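Ribosomal RNA small subunit methyltransferase E (Legionella pneumophila, PDB 5O95) probably methylates the N3 position of a specific uridine in 16S ribosomal RNA, using S-adenosyl-L-methionine as the methyl donor. Local coordinates at residues M97-S102 and H132-I137; I173-F178 and E205-T210; Y185-P190 and S236-A241. All blocks are in the same frame, centred on the assembly; numbering follows the deposited sequence. Where two conformers were deposited one is given.

Interaction 1 (M97-S102 and H132-I137); sequences MVMQKS and HQWLNI
Met-99 and Gln-100 face Trp-134 and Ile-137 where segments 97-102 and 132-137 run side by side in nearly the same direction, their axes 9.0 Å apart and crossing at -29°. Both segments are helical, within helices 94-104 and 124-145 of the SPOUT methyltransferase domain, and the contact is a helix-helix packing with a Met-aromatic pair on its buried side. The chain of Met-99 turns at its second torsion (chi2 -70°), which folds the thioether back across the Trp-134 indole. Met-99 CG sits off-centre above the five-membered ring of Trp-134 as a CH-pi contact, 4.3 Å from the ring centroid. Met-99 SD lies obliquely to the same Trp-134 ring, 4.9 Å from its centroid. The terminal methyl goes on toward the benzene half, with Met-99 CE 3.8 Å from Trp-134 CE3. The indole is also held by its N-H, since NE1 bonds to Glu-96, one turn back on the helix that carries Met-99; this bond should fix the rotation of the ring. Ile-137 fills the next part of the interface with one branch: its CG2 lies 3.7 Å from Gln-100 CB and 4.0 Å from Met-99 CB, so a single methyl spans two successive residues of the other helix. The chain of Gln-100 is extended beyond CG, and its OE1 receives a weak bond from Lys-101 NZ. That ammonium has stronger partners on the second subunit, a salt bridge to Glu-228 and a hydrogen bond to Thr-229, which places this side of helix 94-104 at the dimer interface. The amide end of Gln-100 completes the contact through a water, which accepts from Gln-100 NE2 at 3.3 Å and donates to Ile-137 O at 2.8 Å.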
# COMPACT_ATOMS: atom_id res chain seq x y z
N MET B 97 -1.67 -9.67 -0.00
CA MET B 97 -1.36 -8.31 0.41
C MET B 97 -2.62 -7.48 0.55
O MET B 97 -2.79 -6.75 1.54
CB MET B 97 -0.41 -7.70 -0.64
CG MET B 97 0.46 -6.59 -0.13
SD MET B 97 0.28 -5.18 -1.21
CE MET B 97 -1.42 -4.78 -0.86
N VAL B 98 -3.55 -7.61 -0.40
CA VAL B 98 -4.80 -6.86 -0.35
C VAL B 98 -5.61 -7.24 0.87
O VAL B 98 -6.22 -6.38 1.51
CB VAL B 98 -5.62 -7.07 -1.64
CG1 VAL B 98 -6.99 -6.46 -1.51
CG2 VAL B 98 -4.88 -6.45 -2.83
N MET B 99 -5.70 -8.54 1.18
CA MET B 99 -6.39 -8.98 2.38
C MET B 99 -5.82 -8.29 3.62
O MET B 99 -6.57 -7.80 4.47
CB MET B 99 -6.28 -10.50 2.53
CG MET B 99 -7.04 -11.29 1.46
SD MET B 99 -8.82 -11.15 1.64
CE MET B 99 -9.34 -11.75 0.02
N GLN B 100 -4.50 -8.30 3.76
CA GLN B 100 -3.90 -7.72 4.97
C GLN B 100 -4.12 -6.21 5.04
O GLN B 100 -4.58 -5.68 6.06
CB GLN B 100 -2.41 -8.05 5.02
CG GLN B 100 -1.68 -7.38 6.16
CD GLN B 100 -0.20 -7.68 6.17
OE1 GLN B 100 0.59 -6.95 5.58
NE2 GLN B 100 0.19 -8.76 6.85
N LYS B 101 -3.80 -5.51 3.96
CA LYS B 101 -3.84 -4.06 4.01
C LYS B 101 -5.27 -3.51 3.98
O LYS B 101 -5.50 -2.42 4.52
CB LYS B 101 -2.97 -3.50 2.89
CG LYS B 101 -1.48 -3.90 3.12
CD LYS B 101 -0.47 -3.08 2.39
CE LYS B 101 0.92 -3.57 2.77
NZ LYS B 101 1.03 -3.83 4.24
N SER B 102 -6.21 -4.20 3.34
CA SER B 102 -7.58 -3.68 3.35
C SER B 102 -8.17 -3.77 4.75
O SER B 102 -8.90 -2.88 5.18
CB SER B 102 -8.45 -4.39 2.32
OG SER B 102 -8.64 -5.75 2.66
N HIS B 132 -9.50 -20.09 3.51
CA HIS B 132 -9.03 -20.32 4.88
C HIS B 132 -7.81 -19.46 5.18
O HIS B 132 -7.75 -18.77 6.21
CB HIS B 132 -8.68 -21.80 5.06
CG HIS B 132 -8.24 -22.15 6.46
ND1 HIS B 132 -9.14 -22.41 7.47
CD2 HIS B 132 -7.01 -22.27 7.01
CE1 HIS B 132 -8.48 -22.67 8.59
NE2 HIS B 132 -7.19 -22.60 8.33
N GLN B 133 -6.85 -19.43 4.23
CA GLN B 133 -5.63 -18.67 4.43
C GLN B 133 -5.91 -17.18 4.46
O GLN B 133 -5.32 -16.46 5.26
CB GLN B 133 -4.64 -18.99 3.31
CG GLN B 133 -4.17 -20.42 3.33
CD GLN B 133 -3.49 -20.83 2.04
OE1 GLN B 133 -3.13 -19.99 1.22
NE2 GLN B 133 -3.31 -22.14 1.86
N TRP B 134 -6.81 -16.72 3.59
CA TRP B 134 -7.15 -15.30 3.54
C TRP B 134 -7.87 -14.86 4.80
O TRP B 134 -7.62 -13.75 5.30
CB TRP B 134 -8.01 -14.99 2.32
CG TRP B 134 -7.29 -15.14 1.04
CD1 TRP B 134 -5.93 -15.12 0.84
CD2 TRP B 134 -7.88 -15.35 -0.25
NE1 TRP B 134 -5.65 -15.30 -0.49
CE2 TRP B 134 -6.83 -15.44 -1.18
CE3 TRP B 134 -9.20 -15.46 -0.70
CZ2 TRP B 134 -7.05 -15.66 -2.55
CZ3 TRP B 134 -9.42 -15.67 -2.06
CH2 TRP B 134 -8.35 -15.76 -2.97
N LEU B 135 -8.76 -15.70 5.33
CA LEU B 135 -9.39 -15.36 6.61
C LEU B 135 -8.34 -15.22 7.69
O LEU B 135 -8.40 -14.28 8.51
CB LEU B 135 -10.43 -16.40 7.05
CG LEU B 135 -11.05 -16.10 8.43
CD1 LEU B 135 -11.93 -14.87 8.34
CD2 LEU B 135 -11.85 -17.31 8.91
N ASN B 136 -7.37 -16.13 7.73
CA ASN B 136 -6.34 -16.04 8.76
C ASN B 136 -5.48 -14.79 8.59
O ASN B 136 -5.06 -14.19 9.57
CB ASN B 136 -5.55 -17.35 8.89
CG ASN B 136 -6.34 -18.44 9.62
OD1 ASN B 136 -7.29 -18.13 10.35
ND2 ASN B 136 -5.95 -19.69 9.45
N ILE B 137 -5.23 -14.36 7.35
CA ILE B 137 -4.48 -13.12 7.13
C ILE B 137 -5.27 -11.92 7.64
O ILE B 137 -4.71 -10.99 8.25
CB ILE B 137 -4.15 -12.99 5.64
CG1 ILE B 137 -3.09 -14.01 5.30
CG2 ILE B 137 -3.67 -11.57 5.30
CD1 ILE B 137 -2.92 -14.22 3.79
O HOH W 1 -1.95 -10.69 8.41

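Interaction 2 (I173-F178 and E205-T210)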
# COMPACT_ATOMS: atom_id res chain seq x y z
N ILE B 173 -16.55 1.92 -9.51
CA ILE B 173 -15.68 0.97 -10.18
C ILE B 173 -14.45 1.73 -10.66
O ILE B 173 -14.57 2.82 -11.22
CB ILE B 173 -16.41 0.25 -11.34
CG1 ILE B 173 -15.50 -0.74 -12.05
CG2 ILE B 173 -17.06 1.26 -12.28
CD1 ILE B 173 -16.28 -1.70 -12.94
N LEU B 174 -13.27 1.18 -10.40
CA LEU B 174 -12.03 1.76 -10.91
C LEU B 174 -11.92 1.47 -12.40
O LEU B 174 -11.56 0.36 -12.80
CB LEU B 174 -10.82 1.21 -10.16
CG LEU B 174 -10.48 1.89 -8.84
CD1 LEU B 174 -9.22 1.28 -8.27
CD2 LEU B 174 -10.29 3.38 -9.08
N HIS B 175 -12.24 2.47 -13.21
CA HIS B 175 -12.19 2.32 -14.66
C HIS B 175 -12.05 3.70 -15.28
O HIS B 175 -12.74 4.63 -14.84
CB HIS B 175 -13.45 1.63 -15.19
CG HIS B 175 -13.35 1.21 -16.63
ND1 HIS B 175 -14.10 1.79 -17.63
CD2 HIS B 175 -12.56 0.29 -17.24
CE1 HIS B 175 -13.78 1.24 -18.79
NE2 HIS B 175 -12.85 0.33 -18.58
N PRO B 176 -11.23 3.86 -16.30
CA PRO B 176 -10.89 5.21 -16.78
C PRO B 176 -11.99 5.88 -17.59
O PRO B 176 -12.15 7.11 -17.51
CB PRO B 176 -9.63 4.98 -17.63
CG PRO B 176 -9.11 3.64 -17.23
CD PRO B 176 -10.32 2.84 -16.85
N ALA B 177 -12.73 5.11 -18.39
CA ALA B 177 -13.69 5.70 -19.33
C ALA B 177 -14.75 6.49 -18.58
O ALA B 177 -15.45 5.95 -17.70
CB ALA B 177 -14.33 4.61 -20.18
N PHE B 178 -14.85 7.78 -18.92
CA PHE B 178 -15.82 8.70 -18.33
C PHE B 178 -15.66 8.81 -16.82
O PHE B 178 -16.61 9.15 -16.11
CB PHE B 178 -17.26 8.36 -18.71
CG PHE B 178 -17.49 8.29 -20.19
CD1 PHE B 178 -17.73 9.45 -20.91
CD2 PHE B 178 -17.43 7.08 -20.86
CE1 PHE B 178 -17.93 9.39 -22.28
CE2 PHE B 178 -17.63 7.02 -22.23
CZ PHE B 178 -17.88 8.18 -22.94
N GLU B 205 -18.72 -5.46 -22.58
CA GLU B 205 -19.93 -6.05 -22.04
C GLU B 205 -19.95 -5.97 -20.52
O GLU B 205 -21.01 -5.75 -19.92
CB GLU B 205 -20.06 -7.50 -22.52
CG GLU B 205 -21.16 -8.31 -21.85
CD GLU B 205 -21.14 -9.77 -22.27
OE1 GLU B 205 -20.29 -10.13 -23.11
OE2 GLU B 205 -21.97 -10.55 -21.76
N GLU B 206 -18.79 -6.14 -19.88
CA GLU B 206 -18.74 -6.00 -18.43
C GLU B 206 -19.09 -4.58 -18.01
O GLU B 206 -19.82 -4.37 -17.03
CB GLU B 206 -17.36 -6.39 -17.91
CG GLU B 206 -17.10 -7.88 -18.03
CD GLU B 206 -15.75 -8.28 -17.48
OE1 GLU B 206 -14.74 -7.64 -17.85
OE2 GLU B 206 -15.71 -9.23 -16.68
N ILE B 207 -18.60 -3.58 -18.75
CA ILE B 207 -18.87 -2.20 -18.39
C ILE B 207 -20.35 -1.87 -18.60
O ILE B 207 -20.94 -1.09 -17.84
CB ILE B 207 -17.94 -1.24 -19.15
CG1 ILE B 207 -16.50 -1.44 -18.68
CG2 ILE B 207 -18.36 0.21 -18.95
CD1 ILE B 207 -16.35 -1.26 -17.18
N ARG B 208 -20.96 -2.44 -19.65
CA ARG B 208 -22.40 -2.29 -19.83
C ARG B 208 -23.14 -2.87 -18.63
O ARG B 208 -24.12 -2.29 -18.15
CB ARG B 208 -22.81 -2.95 -21.14
CG ARG B 208 -24.29 -2.92 -21.44
CD ARG B 208 -24.56 -3.23 -22.92
NE ARG B 208 -23.81 -4.38 -23.42
CZ ARG B 208 -22.79 -4.31 -24.27
NH1 ARG B 208 -22.38 -3.13 -24.73
NH2 ARG B 208 -22.17 -5.41 -24.67
N LEU B 209 -22.64 -3.98 -18.10
CA LEU B 209 -23.26 -4.61 -16.94
C LEU B 209 -23.05 -3.79 -15.68
O LEU B 209 -23.99 -3.57 -14.91
CB LEU B 209 -22.68 -6.01 -16.78
CG LEU B 209 -23.33 -6.97 -15.80
CD1 LEU B 209 -24.72 -7.37 -16.27
CD2 LEU B 209 -22.44 -8.18 -15.68
N THR B 210 -21.82 -3.32 -15.44
CA THR B 210 -21.56 -2.52 -14.24
C THR B 210 -22.30 -1.18 -14.30
O THR B 210 -22.94 -0.78 -13.33
CB THR B 210 -20.05 -2.33 -14.02
OG1 THR B 210 -19.48 -1.56 -15.09
CG2 THR B 210 -19.33 -3.68 -13.92
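Ile-207 has the largest share of the buried surface, ahead of Ile-173 and His-175, pressing its terminal methyl onto the imidazole of His-175 while that methyl also meets Ile-173. The Ile-207 CD1 atom stands over the middle of the His-175 ring, 3.8 Å from the centroid and only 8° off the ring normal, a nearly centred CH-pi contact. Two successive bends put it there: CG1 lies beside the backbone N (chi1 -67°), and chi2 of -56° then folds CD1 round. The methylene follows the methyl across the ring, with Ile-207 CG1 3.8 Å from His-175 CE1. On the opposite face of the imidazole the next residue closes in, Pro-176 CD lying 3.3 Å above the His-175 ring plane and toward its rim. The ring is thus sandwiched between the Ile-207 side chain and the neighbouring proline.

Ile-173, two residues earlier on the same side of the chain, is fully extended and reaches the helix with its tip alone. Ile-173 CD1 comes 3.8 Å from Thr-210 CG2, the two side chains crossing at about a right angle, and lies 4.3 Å from Ile-207 CD1. These apolar contacts join Ile-207 and Thr-210, almost one helical turn apart, to alternate residues of the extended chain.

Leu-174, between them, takes no part in the contact with the helix and belongs to an S-adenosyl-L-methionine site observed in this protein, though no cofactor is bound to this chain. Strand 170-174 lies in the parallel sheet between strands 191-196 and 216-218, Ile-173 pairing with Leu-216 and Leu-218 and Leu-174 with Ile-195. Helix 204-212 packs beside the end of this strand: Phe-202, just ahead of the helix, touches both isoleucines, and Leu-159 of helix 159-165 lies against Glu-206 and Thr-210.

Interaction 3 (Y185-P190 and S236-A241)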
# COMPACT_ATOMS: atom_id res chain seq x y z
N TYR B 185 -18.09 12.47 -6.17
CA TYR B 185 -19.01 11.47 -5.67
C TYR B 185 -19.30 11.71 -4.20
O TYR B 185 -18.43 12.18 -3.46
CB TYR B 185 -18.43 10.06 -5.84
CG TYR B 185 -18.27 9.66 -7.29
CD1 TYR B 185 -19.38 9.61 -8.13
CD2 TYR B 185 -17.02 9.36 -7.81
CE1 TYR B 185 -19.24 9.26 -9.46
CE2 TYR B 185 -16.88 9.01 -9.15
CZ TYR B 185 -17.99 8.95 -9.96
OH TYR B 185 -17.86 8.61 -11.28
N PRO B 186 -20.52 11.39 -3.74
CA PRO B 186 -20.89 11.56 -2.31
C PRO B 186 -20.32 10.45 -1.44
O PRO B 186 -21.01 9.51 -1.00
CB PRO B 186 -22.42 11.54 -2.37
CG PRO B 186 -22.72 10.59 -3.49
CD PRO B 186 -21.65 10.88 -4.54
N VAL B 187 -19.01 10.53 -1.19
CA VAL B 187 -18.32 9.53 -0.37
C VAL B 187 -18.61 9.88 1.09
O VAL B 187 -18.00 10.78 1.67
CB VAL B 187 -16.82 9.48 -0.66
CG1 VAL B 187 -16.18 8.38 0.17
CG2 VAL B 187 -16.57 9.23 -2.16
N GLN B 188 -19.54 9.15 1.69
CA GLN B 188 -20.02 9.41 3.04
C GLN B 188 -20.76 8.17 3.50
O GLN B 188 -21.18 7.35 2.68
CB GLN B 188 -20.97 10.61 3.06
CG GLN B 188 -22.17 10.44 2.16
CD GLN B 188 -22.90 11.75 1.94
OE1 GLN B 188 -22.32 12.72 1.46
NE2 GLN B 188 -24.18 11.78 2.29
N PRO B 189 -20.93 7.99 4.81
CA PRO B 189 -21.70 6.85 5.30
C PRO B 189 -23.10 6.87 4.71
O PRO B 189 -23.61 7.94 4.35
CB PRO B 189 -21.74 7.09 6.82
CG PRO B 189 -20.49 7.86 7.09
CD PRO B 189 -20.33 8.77 5.91
N PRO B 190 -23.77 5.71 4.62
CA PRO B 190 -23.40 4.45 5.28
C PRO B 190 -22.31 3.61 4.62
O PRO B 190 -21.43 3.12 5.33
CB PRO B 190 -24.72 3.66 5.29
CG PRO B 190 -25.47 4.17 4.09
CD PRO B 190 -25.07 5.63 3.93
N SER B 236 -7.79 4.11 1.02
CA SER B 236 -7.28 5.28 1.75
C SER B 236 -8.03 6.54 1.37
O SER B 236 -8.39 7.36 2.22
CB SER B 236 -5.78 5.46 1.44
OG SER B 236 -4.98 4.36 1.82
N VAL B 237 -8.24 6.74 0.07
CA VAL B 237 -8.91 7.95 -0.39
C VAL B 237 -10.36 7.96 0.07
O VAL B 237 -10.87 8.98 0.53
CB VAL B 237 -8.77 8.10 -1.91
CG1 VAL B 237 -9.64 9.25 -2.40
CG2 VAL B 237 -7.32 8.30 -2.31
N LEU B 238 -11.04 6.80 -0.02
CA LEU B 238 -12.43 6.74 0.40
C LEU B 238 -12.58 6.91 1.91
O LEU B 238 -13.48 7.62 2.36
CB LEU B 238 -13.05 5.41 -0.04
CG LEU B 238 -13.14 5.24 -1.56
CD1 LEU B 238 -13.62 3.83 -1.88
CD2 LEU B 238 -14.07 6.29 -2.16
N GLN B 239 -11.68 6.31 2.69
CA GLN B 239 -11.76 6.49 4.14
C GLN B 239 -11.43 7.92 4.55
O GLN B 239 -11.96 8.42 5.54
CB GLN B 239 -10.81 5.55 4.86
CG GLN B 239 -11.22 4.08 4.81
CD GLN B 239 -12.44 3.76 5.69
OE1 GLN B 239 -13.19 4.63 6.14
NE2 GLN B 239 -12.64 2.46 5.92
N ALA B 240 -10.54 8.58 3.82
CA ALA B 240 -10.27 9.98 4.16
C ALA B 240 -11.46 10.86 3.79
O ALA B 240 -11.86 11.73 4.57
CB ALA B 240 -9.00 10.43 3.44
N ALA B 241 -12.06 10.62 2.63
CA ALA B 241 -13.16 11.46 2.16
C ALA B 241 -14.42 11.26 2.99
O ALA B 241 -15.10 12.24 3.32
CB ALA B 241 -13.43 11.18 0.67
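The C-terminal helix 227-242 of the SPOUT methyltransferase domain is met here by the loop leading into strand 191-196, with Val-187 set against Leu-238 and Ala-241. Val-187 follows an inverse gamma turn centred on Pro-186, closed by a 2.9 Å hydrogen bond from Val-187 N to Tyr-185 O. With CG1 trans to the backbone N (chi1 -177°), both valine branches are turned to the helix. Val-187 CG1 lies 3.8 Å from Leu-238 CD2, and CG2 of the same valine is 3.9 Å from that methyl, which therefore fits against the fork between them; the two side chains cross at about a right angle. Ala-241 CB, one turn on, sits 4.0 Å from Val-187 CG1. Leu-170 of strand 170-174 adds to the packing round the valine, while Leu-238 also rests on Leu-172 and Ile-83. At the start of segment 236-241, Ser-236 OG is hydrogen-bonded to Thr-233 OG1 of the second subunit. Val-187 CG1 also passes 3.6 Å from Leu-238 O, a van der Waals approach. The side chains meet through carbon atoms alone, so the contact rests on shape and on buried apolar surface.

In the fold
All three contacts lie in the SPOUT methyltransferase domain. Interaction 1 closes before the others open, whereas interactions 2 and 3 alternate along the chain: 173-178, 185-190, 205-210, 236-241. Their centres are about 26 Å (1 and 2), 22 Å (1 and 3) and 20 Å (2 and 3) apart, and none touch. Interactions 2 and 3 share the surroundings of strand 170-174, one using its end and the first loop residues, the other a later part of the same loop, so helices 204-212 and 227-242 are both tied to this part of the parallel sheet, near the cofactor-binding residues. Interactions 1 and 3 are related through helix 227-242, which also touches helix 94-104, and both border the second subunit.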